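Local coordinates for protein copper-containing nitrite reductase (Hyphomicrobium denitrificans 1NES1, PDB 6TFO) that probably reduces nitrite to nitric oxide at copper centres, with electrons supplied by a cytochrome c, at residues A253-C263 / M276-P284; A145-A153 / N332-P343. All coordinates share one frame; numbering follows the deposited sequence.

Contact 1 is a strand pair that reaches two of the chain's copper sites: residues 253-263 and 276-284 supply Cys263 and Met276 to one copper and His262 to the other, and the two metals lie 12.6 Å apart. Contact 2 sets the loop 145-153, between strands 128-134 and 166-181, against 332-343 and holds no copper ligand. The centres of the two contacts are about 22 Å apart and their nearest atoms about 5 Å, so they do not touch. Tyr296 connects them: its OH bonds Leu279 N of contact 1 and its backbone O bonds Asn332 ND2 of contact 2. From Arg150 to Met276, side chain to side chain, it is about 11 Å.

Contact 1: A253-C263 / M276-P284; sequences ALVPGIFVYHC and MYGLLLVEP. With CU (copper (II) ion), chain J; CU (copper (II) ion), chain K.
Val282 CG1 packs on Ala253 CB at 3.7 Å, while its other methyl, CG2, meets the CE2 corner of the Phe259 ring. On the other face of the sheet Ile258 CD1 reaches across the strands to Leu279 CD1 and also touches Leu281 CB. Back on the face of Phe259 and Val282, the Tyr261 ring turns one face to Gly278, whose CA sits toward the rim, 3.8 Å from the ring centroid, in a CH-pi contact. Placing CG between the backbone N and the carbonyl carbon (chi1 71°) folds the ring back across the neighbouring strand, and a beta carbon on Gly278 would collide with Tyr261 CZ.

Beneath the side chains, strands 257-262 and 277-283 run antiparallel. Gly257, Phe259 and Tyr261 form hydrogen-bonded pairs with Val282, Leu280 and Gly278; Leu280 N to Phe259 O, at 2.7 Å, is nearly straight at 169°. One more bond, Cys263 N to Met276 O, carries the pairing past the strand ends to the metals.

There Cys263 SG (2.1 Å) and Met276 SD (2.5 Å) bind one copper, with His222 and His271 completing the ligand set of a type 1 centre. The next residue back, His262, binds the second copper through NE2 at 2.0 Å, together with a water, His227 and His419 of the second subunit. His262 ND1 gives its proton to Cys263 O, which fixes the ring's turn. This adjacent His-Cys pair is the bridge between type 1 and type 2 copper characteristic of copper nitrite reductases.

Strand 200-203 runs beside 277-283 and strand 225-226 beside 257-262; Phe355 and Ala401, from strands 351-360 and 400-407, cover Leu279, and Gln392 of the second subunit bonds Ile258 O and Val260 N.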
loop_
_atom_site.group_PDB
_atom_site.type_symbol
_atom_site.label_atom_id
_atom_site.label_comp_id
_atom_site.label_asym_id
_atom_site.label_seq_id
_atom_site.Cartn_x
_atom_site.Cartn_y
_atom_site.Cartn_z
ATOM N N ALA C 253 7.840 57.347 -13.050
ATOM C CA ALA C 253 7.263 56.541 -14.144
ATOM C C ALA C 253 7.966 56.924 -15.456
ATOM O O ALA C 253 7.462 57.796 -16.164
ATOM C CB ALA C 253 5.765 56.747 -14.201
ATOM N N LEU C 254 9.107 56.294 -15.745
ATOM C CA LEU C 254 9.995 56.647 -16.881
ATOM C C LEU C 254 9.457 56.083 -18.194
ATOM O O LEU C 254 9.869 56.589 -19.239
ATOM C CB LEU C 254 11.398 56.087 -16.640
ATOM C CG LEU C 254 12.145 56.657 -15.439
ATOM C CD1 LEU C 254 13.511 55.999 -15.280
ATOM C CD2 LEU C 254 12.287 58.173 -15.546
ATOM N N VAL C 255 8.643 55.034 -18.168
ATOM C CA VAL C 255 8.318 54.285 -19.419
ATOM C C VAL C 255 6.824 54.041 -19.491
ATOM O O VAL C 255 6.237 53.556 -18.539
ATOM C CB VAL C 255 9.081 52.960 -19.500
ATOM C CG1 VAL C 255 8.796 52.262 -20.819
ATOM C CG2 VAL C 255 10.576 53.167 -19.275
ATOM N N PRO C 256 6.164 54.395 -20.612
ATOM C CA PRO C 256 4.760 54.065 -20.801
ATOM C C PRO C 256 4.634 52.563 -21.072
ATOM O O PRO C 256 5.539 51.969 -21.658
ATOM C CB PRO C 256 4.318 54.860 -22.041
ATOM C CG PRO C 256 5.494 55.743 -22.392
ATOM C CD PRO C 256 6.719 55.108 -21.773
ATOM N N GLY C 257 3.501 52.010 -20.657
ATOM C CA GLY C 257 3.252 50.562 -20.623
ATOM C C GLY C 257 2.124 50.198 -19.677
ATOM O O GLY C 257 1.695 51.059 -18.879
ATOM N N ILE C 258 1.636 48.967 -19.814
ATOM C CA ILE C 258 0.635 48.341 -18.907
ATOM C C ILE C 258 1.402 47.286 -18.090
ATOM O O ILE C 258 1.869 46.284 -18.644
ATOM C CB ILE C 258 -0.591 47.834 -19.699
ATOM C CG1 ILE C 258 -1.632 47.211 -18.769
ATOM C CG2 ILE C 258 -0.205 46.905 -20.847
ATOM C CD1 ILE C 258 -2.195 48.175 -17.764
ATOM N N PHE C 259 1.645 47.588 -16.822
ATOM C CA PHE C 259 2.624 46.867 -15.971
ATOM C C PHE C 259 1.879 46.071 -14.896
ATOM O O PHE C 259 0.978 46.638 -14.244
ATOM C CB PHE C 259 3.605 47.870 -15.361
ATOM C CG PHE C 259 4.450 48.575 -16.389
ATOM C CD1 PHE C 259 5.487 47.910 -17.026
ATOM C CD2 PHE C 259 4.194 49.892 -16.736
ATOM C CE1 PHE C 259 6.264 48.553 -17.977
ATOM C CE2 PHE C 259 4.968 50.534 -17.688
ATOM C CZ PHE C 259 5.996 49.862 -18.314
ATOM N N VAL C 260 2.215 44.794 -14.707
ATOM C CA VAL C 260 1.718 44.082 -13.495
ATOM C C VAL C 260 2.609 44.556 -12.345
ATOM O O VAL C 260 3.814 44.793 -12.584
ATOM C CB VAL C 260 1.599 42.547 -13.608
ATOM C CG1 VAL C 260 1.895 41.993 -14.995
ATOM C CG2 VAL C 260 2.374 41.816 -12.519
ATOM N N TYR C 261 1.987 44.855 -11.209
ATOM C CA TYR C 261 2.670 44.975 -9.898
ATOM C C TYR C 261 2.206 43.788 -9.039
ATOM O O TYR C 261 1.093 43.224 -9.299
ATOM C CB TYR C 261 2.409 46.339 -9.258
ATOM C CG TYR C 261 1.013 46.573 -8.731
ATOM C CD1 TYR C 261 0.014 47.084 -9.544
ATOM C CD2 TYR C 261 0.693 46.311 -7.402
ATOM C CE1 TYR C 261 -1.264 47.313 -9.060
ATOM C CE2 TYR C 261 -0.583 46.541 -6.905
ATOM C CZ TYR C 261 -1.564 47.055 -7.736
ATOM O OH TYR C 261 -2.834 47.294 -7.277
ATOM N N HIS C 262 3.057 43.369 -8.102
ATOM C CA HIS C 262 2.826 42.202 -7.202
ATOM C C HIS C 262 3.636 42.396 -5.922
ATOM O O HIS C 262 4.648 43.127 -5.956
ATOM C CB HIS C 262 3.145 40.866 -7.898
ATOM C CG HIS C 262 4.534 40.727 -8.434
ATOM N ND1 HIS C 262 5.634 40.491 -7.617
ATOM C CD2 HIS C 262 5.007 40.757 -9.706
ATOM C CE1 HIS C 262 6.729 40.411 -8.352
ATOM N NE2 HIS C 262 6.368 40.579 -9.654
ATOM N N CYS C 263 3.219 41.739 -4.848
ATOM C CA CYS C 263 4.042 41.583 -3.622
ATOM C C CYS C 263 5.364 40.885 -3.989
ATOM O O CYS C 263 5.370 40.056 -4.911
ATOM C CB CYS C 263 3.271 40.810 -2.563
ATOM S SG CYS C 263 4.144 40.710 -0.982
ATOM N N MET C 276 -1.914 38.824 -4.382
ATOM C CA MET C 276 -1.192 40.123 -4.297
ATOM C C MET C 276 -0.610 40.466 -5.680
ATOM O O MET C 276 0.627 40.428 -5.865
ATOM C CB MET C 276 -0.125 40.104 -3.194
ATOM C CG MET C 276 -0.713 39.751 -1.818
ATOM S SD MET C 276 0.325 40.183 -0.372
ATOM C CE MET C 276 -0.037 41.927 -0.273
ATOM N N TYR C 277 -1.502 40.819 -6.618
ATOM C CA TYR C 277 -1.139 41.313 -7.969
ATOM C C TYR C 277 -2.175 42.325 -8.463
ATOM O O TYR C 277 -3.343 42.256 -8.055
ATOM C CB TYR C 277 -0.980 40.141 -8.944
ATOM C CG TYR C 277 -2.093 39.116 -8.966
ATOM C CD1 TYR C 277 -3.191 39.260 -9.808
ATOM C CD2 TYR C 277 -2.013 37.953 -8.211
ATOM C CE1 TYR C 277 -4.190 38.294 -9.879
ATOM C CE2 TYR C 277 -3.002 36.975 -8.271
ATOM C CZ TYR C 277 -4.088 37.139 -9.117
ATOM O OH TYR C 277 -5.062 36.190 -9.183
ATOM N N GLY C 278 -1.738 43.234 -9.341
ATOM C CA GLY C 278 -2.556 44.292 -9.971
ATOM C C GLY C 278 -1.869 44.893 -11.181
ATOM O O GLY C 278 -0.748 44.443 -11.539
ATOM N N LEU C 279 -2.508 45.884 -11.799
ATOM C CA LEU C 279 -1.986 46.566 -13.020
ATOM C C LEU C 279 -1.713 48.044 -12.717
ATOM O O LEU C 279 -2.526 48.673 -12.013
ATOM C CB LEU C 279 -3.000 46.415 -14.154
ATOM C CG LEU C 279 -3.063 45.049 -14.832
ATOM C CD1 LEU C 279 -4.072 45.069 -15.967
ATOM C CD2 LEU C 279 -1.705 44.606 -15.346
ATOM N N LEU C 280 -0.566 48.534 -13.191
ATOM C CA LEU C 280 -0.153 49.962 -13.291
ATOM C C LEU C 280 -0.106 50.335 -14.777
ATOM O O LEU C 280 0.762 49.766 -15.488
ATOM C CB LEU C 280 1.238 50.141 -12.657
ATOM C CG LEU C 280 1.886 51.512 -12.829
ATOM C CD1 LEU C 280 1.045 52.582 -12.127
ATOM C CD2 LEU C 280 3.318 51.500 -12.324
ATOM N N LEU C 281 -1.015 51.208 -15.220
ATOM C CA LEU C 281 -0.955 51.881 -16.555
ATOM C C LEU C 281 -0.153 53.170 -16.405
ATOM O O LEU C 281 -0.602 54.064 -15.637
ATOM C CB LEU C 281 -2.367 52.191 -17.071
ATOM C CG LEU C 281 -2.451 52.848 -18.447
ATOM C CD1 LEU C 281 -1.838 51.975 -19.523
ATOM C CD2 LEU C 281 -3.898 53.163 -18.798
ATOM N N VAL C 282 1.009 53.231 -17.055
ATOM C CA VAL C 282 1.759 54.498 -17.286
ATOM C C VAL C 282 1.363 54.988 -18.684
ATOM O O VAL C 282 1.855 54.432 -19.673
ATOM C CB VAL C 282 3.271 54.290 -17.114
ATOM C CG1 VAL C 282 4.039 55.586 -17.264
ATOM C CG2 VAL C 282 3.577 53.660 -15.770
ATOM N N GLU C 283 0.420 55.931 -18.756
ATOM C CA GLU C 283 -0.103 56.467 -20.040
ATOM C C GLU C 283 1.018 57.166 -20.808
ATOM O O GLU C 283 1.824 57.899 -20.240
ATOM C CB GLU C 283 -1.248 57.441 -19.796
ATOM C CG GLU C 283 -2.585 56.770 -19.529
ATOM C CD GLU C 283 -3.734 57.761 -19.560
ATOM O OE1 GLU C 283 -3.565 58.802 -20.205
ATOM O OE2 GLU C 283 -4.790 57.498 -18.956
ATOM N N PRO C 284 1.106 56.986 -22.139
ATOM C CA PRO C 284 2.033 57.780 -22.948
ATOM C C PRO C 284 1.518 59.231 -22.984
ATOM O O PRO C 284 0.375 59.439 -22.605
ATOM C CB PRO C 284 1.983 57.080 -24.320
ATOM C CG PRO C 284 0.596 56.456 -24.383
ATOM C CD PRO C 284 0.261 56.094 -22.952
HETATM CU CU CU J . 2.696 39.910 0.375
HETATM CU CU CU K . 7.651 40.689 -11.153
HETATM O O HOH W 1 9.590 40.392 -10.471
#

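Contact 2: A145-A153 / N332-P343; sequences AADITRDPA and NGSVGALTRTHP
His342 stands between Asp147 and Asp151 and spends both ring nitrogens on them. NE2 donates to Asp147 OD2 at 2.8 Å, a nearly straight bond that meets the oxygen on its syn side, with carboxylate and ring only 28° from coplanar. ND1 donates to the anti lone pair of Asp151 OD2, also at 2.8 Å, but here the carboxylate is turned 81° to the ring. Both oxygens sit at the ring edge, while Thr149 O lies over one face and bonds to Lys194. The ring is brought into place by a CG anti to the carbonyl carbon (chi1 -60°).

Thr149 slides past the imidazole, its CG2 methyl 3.4 Å from His342 CD2 and tight against Ala337 CB at 3.5 Å. Its other branch, OG1, is hydrogen-bonded to Ser334 OG. Beyond it Asn332 ND2 donates to Arg150 O at 2.9 Å, and Pro152 CD rests on His342 O. The second oxygens are used too: Asp147 OD1 and Asp151 OD1 each close an Asx turn with the backbone N two residues on.

With a leucine in place of His342, Asp147 OD2 and Asp151 OD2 would probably each lose an N-H donor, and the loop one of its ties to the residue that ends helix 337-341. Two N-H donors facing two carboxylates suggest a doubly protonated, positively charged imidazole, joining the loop between strands 128-134 and 166-181 to the 332-343 segment.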
loop_
_atom_site.group_PDB
_atom_site.type_symbol
_atom_site.label_atom_id
_atom_site.label_comp_id
_atom_site.label_asym_id
_atom_site.label_seq_id
_atom_site.Cartn_x
_atom_site.Cartn_y
_atom_site.Cartn_z
ATOM N N ALA C 145 -17.735 34.381 3.647
ATOM C CA ALA C 145 -16.519 35.226 3.708
ATOM C C ALA C 145 -16.709 36.483 2.854
ATOM O O ALA C 145 -17.710 36.538 2.080
ATOM C CB ALA C 145 -15.336 34.417 3.257
ATOM N N ALA C 146 -15.795 37.450 2.995
ATOM C CA ALA C 146 -15.770 38.722 2.235
ATOM C C ALA C 146 -15.752 38.408 0.736
ATOM O O ALA C 146 -15.094 37.402 0.347
ATOM C CB ALA C 146 -14.573 39.547 2.629
ATOM N N ASP C 147 -16.477 39.198 -0.064
ATOM C CA ASP C 147 -16.331 39.225 -1.545
ATOM C C ASP C 147 -14.989 39.896 -1.855
ATOM O O ASP C 147 -14.883 41.099 -1.577
ATOM C CB ASP C 147 -17.510 39.938 -2.209
ATOM C CG ASP C 147 -17.244 40.354 -3.645
ATOM O OD1 ASP C 147 -16.426 39.699 -4.306
ATOM O OD2 ASP C 147 -17.845 41.333 -4.085
ATOM N N ILE C 148 -14.010 39.146 -2.384
ATOM C CA ILE C 148 -12.633 39.651 -2.691
ATOM C C ILE C 148 -12.461 39.898 -4.205
ATOM O O ILE C 148 -11.342 40.264 -4.643
ATOM C CB ILE C 148 -11.555 38.704 -2.115
ATOM C CG1 ILE C 148 -11.753 37.232 -2.494
ATOM C CG2 ILE C 148 -11.469 38.885 -0.609
ATOM C CD1 ILE C 148 -11.519 36.910 -3.944
ATOM N N THR C 149 -13.519 39.721 -4.992
ATOM C CA THR C 149 -13.498 39.928 -6.459
ATOM C C THR C 149 -13.519 41.432 -6.763
ATOM O O THR C 149 -14.505 42.109 -6.391
ATOM C CB THR C 149 -14.663 39.191 -7.123
ATOM O OG1 THR C 149 -14.404 37.794 -6.959
ATOM C CG2 THR C 149 -14.838 39.545 -8.586
ATOM N N ARG C 150 -12.468 41.921 -7.423
ATOM C CA ARG C 150 -12.422 43.245 -8.092
ATOM C C ARG C 150 -13.467 43.317 -9.211
ATOM O O ARG C 150 -13.408 42.501 -10.148
ATOM C CB ARG C 150 -11.038 43.465 -8.693
ATOM C CG ARG C 150 -10.873 44.805 -9.403
ATOM C CD ARG C 150 -10.852 45.964 -8.438
ATOM N NE ARG C 150 -9.723 45.874 -7.527
ATOM C CZ ARG C 150 -9.577 46.619 -6.444
ATOM N NH1 ARG C 150 -10.497 47.511 -6.130
ATOM N NH2 ARG C 150 -8.525 46.460 -5.664
ATOM N N ASP C 151 -14.391 44.269 -9.148
ATOM C CA ASP C 151 -15.309 44.506 -10.289
ATOM C C ASP C 151 -14.432 44.871 -11.484
ATOM O O ASP C 151 -13.472 45.625 -11.332
ATOM C CB ASP C 151 -16.365 45.561 -9.966
ATOM C CG ASP C 151 -17.474 45.531 -10.996
ATOM O OD1 ASP C 151 -17.283 46.118 -12.088
ATOM O OD2 ASP C 151 -18.479 44.836 -10.739
ATOM N N PRO C 152 -14.683 44.339 -12.701
ATOM C CA PRO C 152 -13.833 44.661 -13.851
ATOM C C PRO C 152 -13.991 46.116 -14.343
ATOM O O PRO C 152 -13.145 46.589 -15.067
ATOM C CB PRO C 152 -14.280 43.625 -14.890
ATOM C CG PRO C 152 -15.732 43.376 -14.553
ATOM C CD PRO C 152 -15.781 43.429 -13.042
ATOM N N ALA C 153 -15.050 46.799 -13.908
ATOM C CA ALA C 153 -15.334 48.225 -14.191
ATOM C C ALA C 153 -14.698 49.119 -13.127
ATOM O O ALA C 153 -14.728 50.310 -13.302
ATOM C CB ALA C 153 -16.826 48.443 -14.271
ATOM N N ASN C 332 -10.046 37.585 -11.556
ATOM C CA ASN C 332 -10.401 38.555 -10.489
ATOM C C ASN C 332 -10.846 37.764 -9.256
ATOM O O ASN C 332 -11.900 38.097 -8.670
ATOM C CB ASN C 332 -11.463 39.559 -10.960
ATOM C CG ASN C 332 -11.002 40.477 -12.079
ATOM O OD1 ASN C 332 -10.045 40.186 -12.792
ATOM N ND2 ASN C 332 -11.678 41.596 -12.252
ATOM N N GLY C 333 -10.093 36.724 -8.907
ATOM C CA GLY C 333 -9.999 36.243 -7.514
ATOM C C GLY C 333 -10.918 35.094 -7.129
ATOM O O GLY C 333 -10.632 34.474 -6.103
ATOM N N SER C 334 -11.989 34.811 -7.865
ATOM C CA SER C 334 -13.029 33.867 -7.393
ATOM C C SER C 334 -13.679 33.129 -8.564
ATOM O O SER C 334 -13.658 33.635 -9.695
ATOM C CB SER C 334 -14.070 34.568 -6.542
ATOM O OG SER C 334 -15.101 35.125 -7.349
ATOM N N VAL C 335 -14.221 31.946 -8.280
ATOM C CA VAL C 335 -15.121 31.224 -9.216
ATOM C C VAL C 335 -16.408 32.045 -9.272
ATOM O O VAL C 335 -16.891 32.451 -8.198
ATOM C CB VAL C 335 -15.370 29.767 -8.785
ATOM C CG1 VAL C 335 -16.221 29.025 -9.802
ATOM C CG2 VAL C 335 -14.064 29.022 -8.534
ATOM N N GLY C 336 -16.870 32.343 -10.485
ATOM C CA GLY C 336 -18.049 33.177 -10.752
ATOM C C GLY C 336 -17.761 34.675 -10.696
ATOM O O GLY C 336 -18.717 35.459 -10.900
ATOM N N ALA C 337 -16.519 35.084 -10.429
ATOM C CA ALA C 337 -16.093 36.502 -10.372
ATOM C C ALA C 337 -16.720 37.294 -11.527
ATOM O O ALA C 337 -17.392 38.284 -11.249
ATOM C CB ALA C 337 -14.595 36.595 -10.410
ATOM N N LEU C 338 -16.525 36.850 -12.772
ATOM C CA LEU C 338 -16.894 37.605 -13.995
ATOM C C LEU C 338 -18.092 36.952 -14.692
ATOM O O LEU C 338 -18.349 37.325 -15.852
ATOM C CB LEU C 338 -15.693 37.640 -14.940
ATOM C CG LEU C 338 -14.436 38.301 -14.386
ATOM C CD1 LEU C 338 -13.506 38.672 -15.522
ATOM C CD2 LEU C 338 -14.757 39.518 -13.524
ATOM N N THR C 339 -18.786 36.027 -14.016
ATOM C CA THR C 339 -20.052 35.424 -14.515
ATOM C C THR C 339 -21.222 35.776 -13.582
ATOM O O THR C 339 -22.220 36.264 -14.086
ATOM C CB THR C 339 -19.929 33.907 -14.689
ATOM O OG1 THR C 339 -19.663 33.379 -13.389
ATOM C CG2 THR C 339 -18.857 33.506 -15.684
ATOM N N ARG C 340 -21.109 35.519 -12.280
ATOM C CA ARG C 340 -22.220 35.677 -11.308
ATOM C C ARG C 340 -22.057 36.998 -10.545
ATOM O O ARG C 340 -22.991 37.805 -10.576
ATOM C CB ARG C 340 -22.282 34.486 -10.345
ATOM C CG ARG C 340 -22.667 33.143 -10.963
ATOM C CD ARG C 340 -22.860 32.011 -9.938
ATOM N NE ARG C 340 -22.045 32.126 -8.719
ATOM C CZ ARG C 340 -20.985 31.387 -8.383
ATOM N NH1 ARG C 340 -20.354 31.648 -7.251
ATOM N NH2 ARG C 340 -20.552 30.410 -9.161
ATOM N N THR C 341 -20.930 37.226 -9.873
ATOM C CA THR C 341 -20.812 38.321 -8.874
ATOM C C THR C 341 -20.521 39.666 -9.557
ATOM O O THR C 341 -21.122 40.657 -9.124
ATOM C CB THR C 341 -19.818 37.961 -7.763
ATOM O OG1 THR C 341 -18.668 37.382 -8.365
ATOM C CG2 THR C 341 -20.395 36.985 -6.758
ATOM N N HIS C 342 -19.635 39.734 -10.553
ATOM C CA HIS C 342 -19.211 41.016 -11.181
ATOM C C HIS C 342 -18.953 40.831 -12.673
ATOM O O HIS C 342 -17.824 41.000 -13.137
ATOM C CB HIS C 342 -17.946 41.550 -10.491
ATOM C CG HIS C 342 -18.083 41.824 -9.030
ATOM N ND1 HIS C 342 -18.464 43.048 -8.552
ATOM C CD2 HIS C 342 -17.839 41.058 -7.946
ATOM C CE1 HIS C 342 -18.474 43.022 -7.236
ATOM N NE2 HIS C 342 -18.081 41.816 -6.843
ATOM N N PRO C 343 -19.965 40.487 -13.494
ATOM C CA PRO C 343 -19.745 40.339 -14.931
ATOM C C PRO C 343 -19.495 41.701 -15.600
ATOM O O PRO C 343 -19.688 42.733 -14.944
ATOM C CB PRO C 343 -21.013 39.637 -15.449
ATOM C CG PRO C 343 -22.064 39.967 -14.418
ATOM C CD PRO C 343 -21.342 40.198 -13.099
#